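Metallo-beta-lactamase family protein (Thermus thermophilus, PDB 2ZO4) binds two zinc ions and is probably a hydrolase built on the metallo-beta-lactamase fold. Local coordinates at residues Leu26-Ala30 with Gly31-Leu35; Pro169-Ala172 with Asp173-Ala177; Ala188-Ala191 with Leu192-Lys195. All blocks are in the same frame, centred on the assembly; numbering follows the deposited sequence.

Interaction 1 (Leu26-Ala30 with Gly31-Leu35); sequences LLQGA and GEVAL
L27 and A34 face each other as a hydrogen-bonded pair of this antiparallel hairpin: L27 N gives its hydrogen to A34 O at 2.8 Å, nearly straight at 174°, and A34 N returns the bond to L27 O. G29 and E32 form the next such pair and are the two ends of the turn. G29 N bonds to E32 O at 3.0 Å, whereas E32 N, 2.8 Å from G29 O, approaches from above the carbonyl plane, closing the type I' turn from G29 to E32. Both inner residues of the turn, A30 and G31, have positive phi, which glycine adopts easily and which therefore suits G31.

On the sheet face shared by L26, Q28, V33 and L35, CD2 of L26 lies 3.8 Å from CG1 of V33 and 4.0 Å from CD2 of L35. With CG anti to the backbone N (chi1 -170°), L26 swings its methyls across to the second strand. Farther out, L11 of strand 8-14 touches both L26 and L35, while E32 OE1 bonds to A159 N. The chemistry grades along the hairpin: L26, L27, A34 and L35 are apolar at the buried end, while Q28, G29, A30, G31 and E32 lie toward the more exposed turn, as expected of a hairpin whose tip meets solvent.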
# COMPACT_ATOMS: atom_id res chain seq x y z
N LEU A 26 6.89 10.12 -12.19
CA LEU A 26 7.31 9.94 -13.57
C LEU A 26 8.83 10.10 -13.68
O LEU A 26 9.39 11.10 -13.22
CB LEU A 26 6.60 10.97 -14.46
CG LEU A 26 6.61 10.95 -16.00
CD1 LEU A 26 7.99 11.18 -16.61
CD2 LEU A 26 5.99 9.67 -16.56
N LEU A 27 9.48 9.10 -14.27
CA LEU A 27 10.91 9.15 -14.51
C LEU A 27 11.16 9.21 -16.01
O LEU A 27 10.67 8.37 -16.76
CB LEU A 27 11.63 7.94 -13.90
CG LEU A 27 11.86 7.88 -12.39
CD1 LEU A 27 10.57 7.58 -11.63
CD2 LEU A 27 12.90 6.83 -12.06
N GLN A 28 11.91 10.23 -16.44
CA GLN A 28 12.28 10.37 -17.85
C GLN A 28 13.79 10.60 -17.96
O GLN A 28 14.36 11.37 -17.19
CB GLN A 28 11.50 11.52 -18.49
CG GLN A 28 11.71 11.69 -20.00
CD GLN A 28 10.95 12.88 -20.56
OE1 GLN A 28 10.71 13.87 -19.87
NE2 GLN A 28 10.58 12.79 -21.83
N GLY A 29 14.42 9.92 -18.91
CA GLY A 29 15.86 10.06 -19.13
C GLY A 29 16.42 8.90 -19.92
O GLY A 29 15.82 7.82 -19.95
N ALA A 30 17.57 9.13 -20.55
CA ALA A 30 18.25 8.13 -21.38
C ALA A 30 17.32 7.49 -22.42
O ALA A 30 17.47 6.32 -22.77
CB ALA A 30 18.92 7.05 -20.50
N GLY A 31 16.36 8.27 -22.91
CA GLY A 31 15.41 7.80 -23.92
C GLY A 31 14.28 6.96 -23.38
O GLY A 31 13.44 6.47 -24.15
N GLU A 32 14.24 6.79 -22.05
CA GLU A 32 13.24 5.96 -21.38
C GLU A 32 12.24 6.80 -20.60
O GLU A 32 12.59 7.86 -20.08
CB GLU A 32 13.91 4.97 -20.42
CG GLU A 32 14.64 3.81 -21.09
CD GLU A 32 15.44 2.97 -20.10
OE1 GLU A 32 15.15 3.04 -18.88
OE2 GLU A 32 16.35 2.24 -20.53
N VAL A 33 11.01 6.30 -20.50
CA VAL A 33 9.98 6.87 -19.64
C VAL A 33 9.38 5.76 -18.77
O VAL A 33 9.00 4.70 -19.27
CB VAL A 33 8.85 7.57 -20.45
CG1 VAL A 33 7.80 8.16 -19.51
CG2 VAL A 33 9.41 8.67 -21.36
N ALA A 34 9.29 6.03 -17.47
CA ALA A 34 8.73 5.08 -16.52
C ALA A 34 7.78 5.75 -15.54
O ALA A 34 7.95 6.92 -15.21
CB ALA A 34 9.84 4.38 -15.75
N LEU A 35 6.77 5.01 -15.11
CA LEU A 35 5.88 5.46 -14.04
C LEU A 35 6.01 4.59 -12.80
O LEU A 35 6.02 3.36 -12.88
CB LEU A 35 4.42 5.45 -14.50
CG LEU A 35 3.74 6.75 -14.94
CD1 LEU A 35 2.32 6.43 -15.39
CD2 LEU A 35 3.71 7.79 -13.83

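Interaction 2 (Pro169-Ala172 with Asp173-Ala177); sequences PGHA and DGHAA. With ZN (zinc ion), chain B.
The imidazoles of H171 and H175 approach obliquely, their CD2 atoms 4.2 Å apart. Each ring serves a different task. At its edge H171 offers NE2 to a zinc ion 2.1 Å away, with the zinc-bound water also in the ring plane; the other ring nitrogen, ND1, is hydrogen-bonded to N199 O, and together with the zinc bond this fixes the rotation of the imidazole. CG anti to the backbone N (chi1 179°) extends the H171 ring from the loop to the metal, where the ring of H72 meets it, the two planes at about 70°. H175 uses both nitrogens within the protein, NE2 towards D190 N and ND1 towards T168 OG1.

This loop leaves strand 161-167 and returns into strand 176-180, and in the metallo-beta-lactamase fold it supplies the third histidine of a zinc site whose other ligands here are H70, H72 and D190. Its reversal is a type I turn from A172 to H175, in which H175 N reaches A172 O at 3.3 Å with an N-H···O angle of 151°. The donor stands well above the carbonyl plane. G170 N approaches the same oxygen from the opposite face at 3.2 Å, so A172 O accepts two rather long backbone bonds, one on each face.

G170 adopts backbone angles at which any side chain would jam against the carbonyl oxygen of P169, hence a glycine just ahead of the ligand. CB of A172, small enough for this buried spot, sits 4.1 Å from CB of H175, and CB of P169 rests 3.4 Å from D173 O, which also receives W167 NE1. The CB of D173 points away from 169-172, and OD1 accepts the backbone N-H of R207.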
# COMPACT_ATOMS: atom_id res chain seq x y z
N PRO A 169 7.04 -5.06 3.66
CA PRO A 169 5.73 -5.65 3.93
C PRO A 169 5.06 -5.01 5.14
O PRO A 169 5.73 -4.42 5.99
CB PRO A 169 6.06 -7.11 4.21
CG PRO A 169 7.47 -7.08 4.72
CD PRO A 169 8.13 -6.02 3.92
N GLY A 170 3.73 -5.12 5.21
CA GLY A 170 2.95 -4.53 6.30
C GLY A 170 1.70 -3.87 5.77
O GLY A 170 0.59 -4.37 5.96
N HIS A 171 1.88 -2.72 5.11
CA HIS A 171 0.78 -2.05 4.43
C HIS A 171 0.20 -2.95 3.32
O HIS A 171 -1.01 -2.99 3.11
CB HIS A 171 1.25 -0.72 3.85
CG HIS A 171 0.18 0.02 3.11
ND1 HIS A 171 -0.84 0.69 3.75
CD2 HIS A 171 -0.04 0.18 1.79
CE1 HIS A 171 -1.63 1.24 2.85
NE2 HIS A 171 -1.17 0.95 1.65
N ALA A 172 1.09 -3.64 2.61
CA ALA A 172 0.71 -4.72 1.70
C ALA A 172 1.81 -5.76 1.75
O ALA A 172 2.95 -5.45 2.08
CB ALA A 172 0.52 -4.19 0.27
N ASP A 173 1.46 -7.00 1.42
CA ASP A 173 2.38 -8.13 1.59
C ASP A 173 3.66 -8.00 0.76
O ASP A 173 4.76 -8.20 1.27
CB ASP A 173 1.66 -9.45 1.30
CG ASP A 173 0.41 -9.62 2.15
OD1 ASP A 173 0.55 -9.74 3.39
OD2 ASP A 173 -0.71 -9.61 1.60
N GLY A 174 3.50 -7.66 -0.52
CA GLY A 174 4.64 -7.43 -1.41
C GLY A 174 4.82 -5.95 -1.70
O GLY A 174 5.10 -5.55 -2.83
N HIS A 175 4.66 -5.13 -0.67
CA HIS A 175 4.90 -3.71 -0.83
C HIS A 175 6.39 -3.48 -1.04
O HIS A 175 7.23 -4.03 -0.31
CB HIS A 175 4.38 -2.90 0.35
CG HIS A 175 4.50 -1.42 0.15
ND1 HIS A 175 5.67 -0.73 0.38
CD2 HIS A 175 3.59 -0.51 -0.27
CE1 HIS A 175 5.48 0.55 0.11
NE2 HIS A 175 4.23 0.71 -0.29
N ALA A 176 6.71 -2.68 -2.05
CA ALA A 176 8.09 -2.34 -2.34
C ALA A 176 8.24 -0.83 -2.42
O ALA A 176 7.43 -0.15 -3.04
CB ALA A 176 8.53 -3.00 -3.65
N ALA A 177 9.27 -0.31 -1.76
CA ALA A 177 9.71 1.07 -1.97
C ALA A 177 10.86 1.06 -2.98
O ALA A 177 11.53 0.04 -3.16
CB ALA A 177 10.16 1.71 -0.66
ZN ZN B . -1.96 1.34 -0.23
O HOH W 1 -3.15 2.75 -1.04

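Interaction 3 (Ala188-Ala191 with Leu192-Lys195); sequences AGDA and LLEK. With ZN (zinc ion), chain B; ZN (zinc ion), chain C.
A188 and L192 make the apolar contact of this buried corner, their CB atoms 4.3 Å apart. Alanine's single methyl suits this buried position, where L192 comes against it. L193 adds a second contact, of a methyl with oxygens: its CD2 lies 4.3 Å from both G189 O and D190 OD1.

The backbone makes a type II' turn from A188 to A191, closed by A191 N bonding to A188 O at 3.2 Å. G189 occupies the first inner position of that turn, where positive phi suits a residue without a side chain.

Metal binding falls to D190. Its CB points away from 192-195, and a chi1 of -65° sets CG beside the backbone N, carrying OD2 to the dinuclear centre. Of the two carboxylate oxygens, OD2 bridges the metals, unequally: 2.1 Å from the zinc that D74, H75 and H233 also bind, and 2.6 Å from the zinc held by H70, H72 and H171. A water 2.0 Å from each zinc ion forms a second bridge.

Residues 188-191 carry the chain off the end of strand 185-189, which runs beside strand 228-231. L192 packs on helix 240-261 and on L218 of helix 210-222, which A191 also touches through L221.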
# COMPACT_ATOMS: atom_id res chain seq x y z
N ALA A 188 8.70 6.04 -1.38
CA ALA A 188 8.31 5.18 -0.26
C ALA A 188 7.03 4.39 -0.45
O ALA A 188 6.74 3.49 0.33
CB ALA A 188 8.22 6.02 1.03
N GLY A 189 6.25 4.73 -1.48
CA GLY A 189 4.91 4.16 -1.65
C GLY A 189 4.07 4.48 -0.43
O GLY A 189 4.11 5.60 0.07
N ASP A 190 3.34 3.49 0.08
CA ASP A 190 2.58 3.67 1.30
C ASP A 190 3.21 3.00 2.53
O ASP A 190 2.52 2.71 3.49
CB ASP A 190 1.14 3.17 1.12
CG ASP A 190 0.35 3.99 0.11
OD1 ASP A 190 0.89 4.95 -0.48
OD2 ASP A 190 -0.83 3.65 -0.10
N ALA A 191 4.52 2.76 2.49
CA ALA A 191 5.22 2.20 3.65
C ALA A 191 5.41 3.26 4.74
O ALA A 191 5.63 2.94 5.91
CB ALA A 191 6.58 1.63 3.23
N LEU A 192 5.31 4.52 4.31
CA LEU A 192 5.52 5.69 5.16
C LEU A 192 4.66 6.82 4.61
O LEU A 192 4.61 7.03 3.39
CB LEU A 192 7.00 6.09 5.11
CG LEU A 192 7.69 6.74 6.31
CD1 LEU A 192 7.90 5.72 7.43
CD2 LEU A 192 9.02 7.33 5.90
N LEU A 193 3.98 7.54 5.49
CA LEU A 193 3.23 8.75 5.13
C LEU A 193 3.46 9.82 6.19
O LEU A 193 3.70 9.48 7.35
CB LEU A 193 1.73 8.45 5.01
CG LEU A 193 1.20 7.48 3.94
CD1 LEU A 193 -0.28 7.23 4.13
CD2 LEU A 193 1.49 7.98 2.53
N GLU A 194 3.36 11.09 5.81
CA GLU A 194 3.63 12.21 6.74
C GLU A 194 2.52 12.57 7.73
O GLU A 194 2.82 12.99 8.86
CB GLU A 194 4.06 13.48 5.98
CG GLU A 194 3.00 14.05 5.03
CD GLU A 194 3.01 15.57 4.95
OE1 GLU A 194 3.93 16.22 5.51
OE2 GLU A 194 2.09 16.12 4.32
N LYS A 195 1.26 12.43 7.34
CA LYS A 195 0.18 12.98 8.18
C LYS A 195 -0.46 11.93 9.08
O LYS A 195 -0.65 12.15 10.28
CB LYS A 195 -0.88 13.66 7.31
ZN ZN B . -1.96 1.34 -0.23
ZN ZN C . -2.13 4.38 -1.53
O HOH W 1 -3.15 2.75 -1.04

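Overall arrangement
Interaction 1 stands apart: its centre lies about 24 Å and 23 Å from those of interactions 2 and 3, on the six-stranded sheet, partly buried, with a solvent-facing turn. Interactions 2 and 3 are buried, their centres about 11 Å apart, at the ends of the neighbouring strands 176-180 and 185-189 of the other sheet. These two touch, share a zinc ion and the bridging water, and H175 CE1 comes 3.2 Å from A188 O. Regular strand pairing carries the hairpin, whereas the two inner contacts rely on beta turns at strand ends that place metal ligands, as expected where loops at strand ends build the metal centre of this fold.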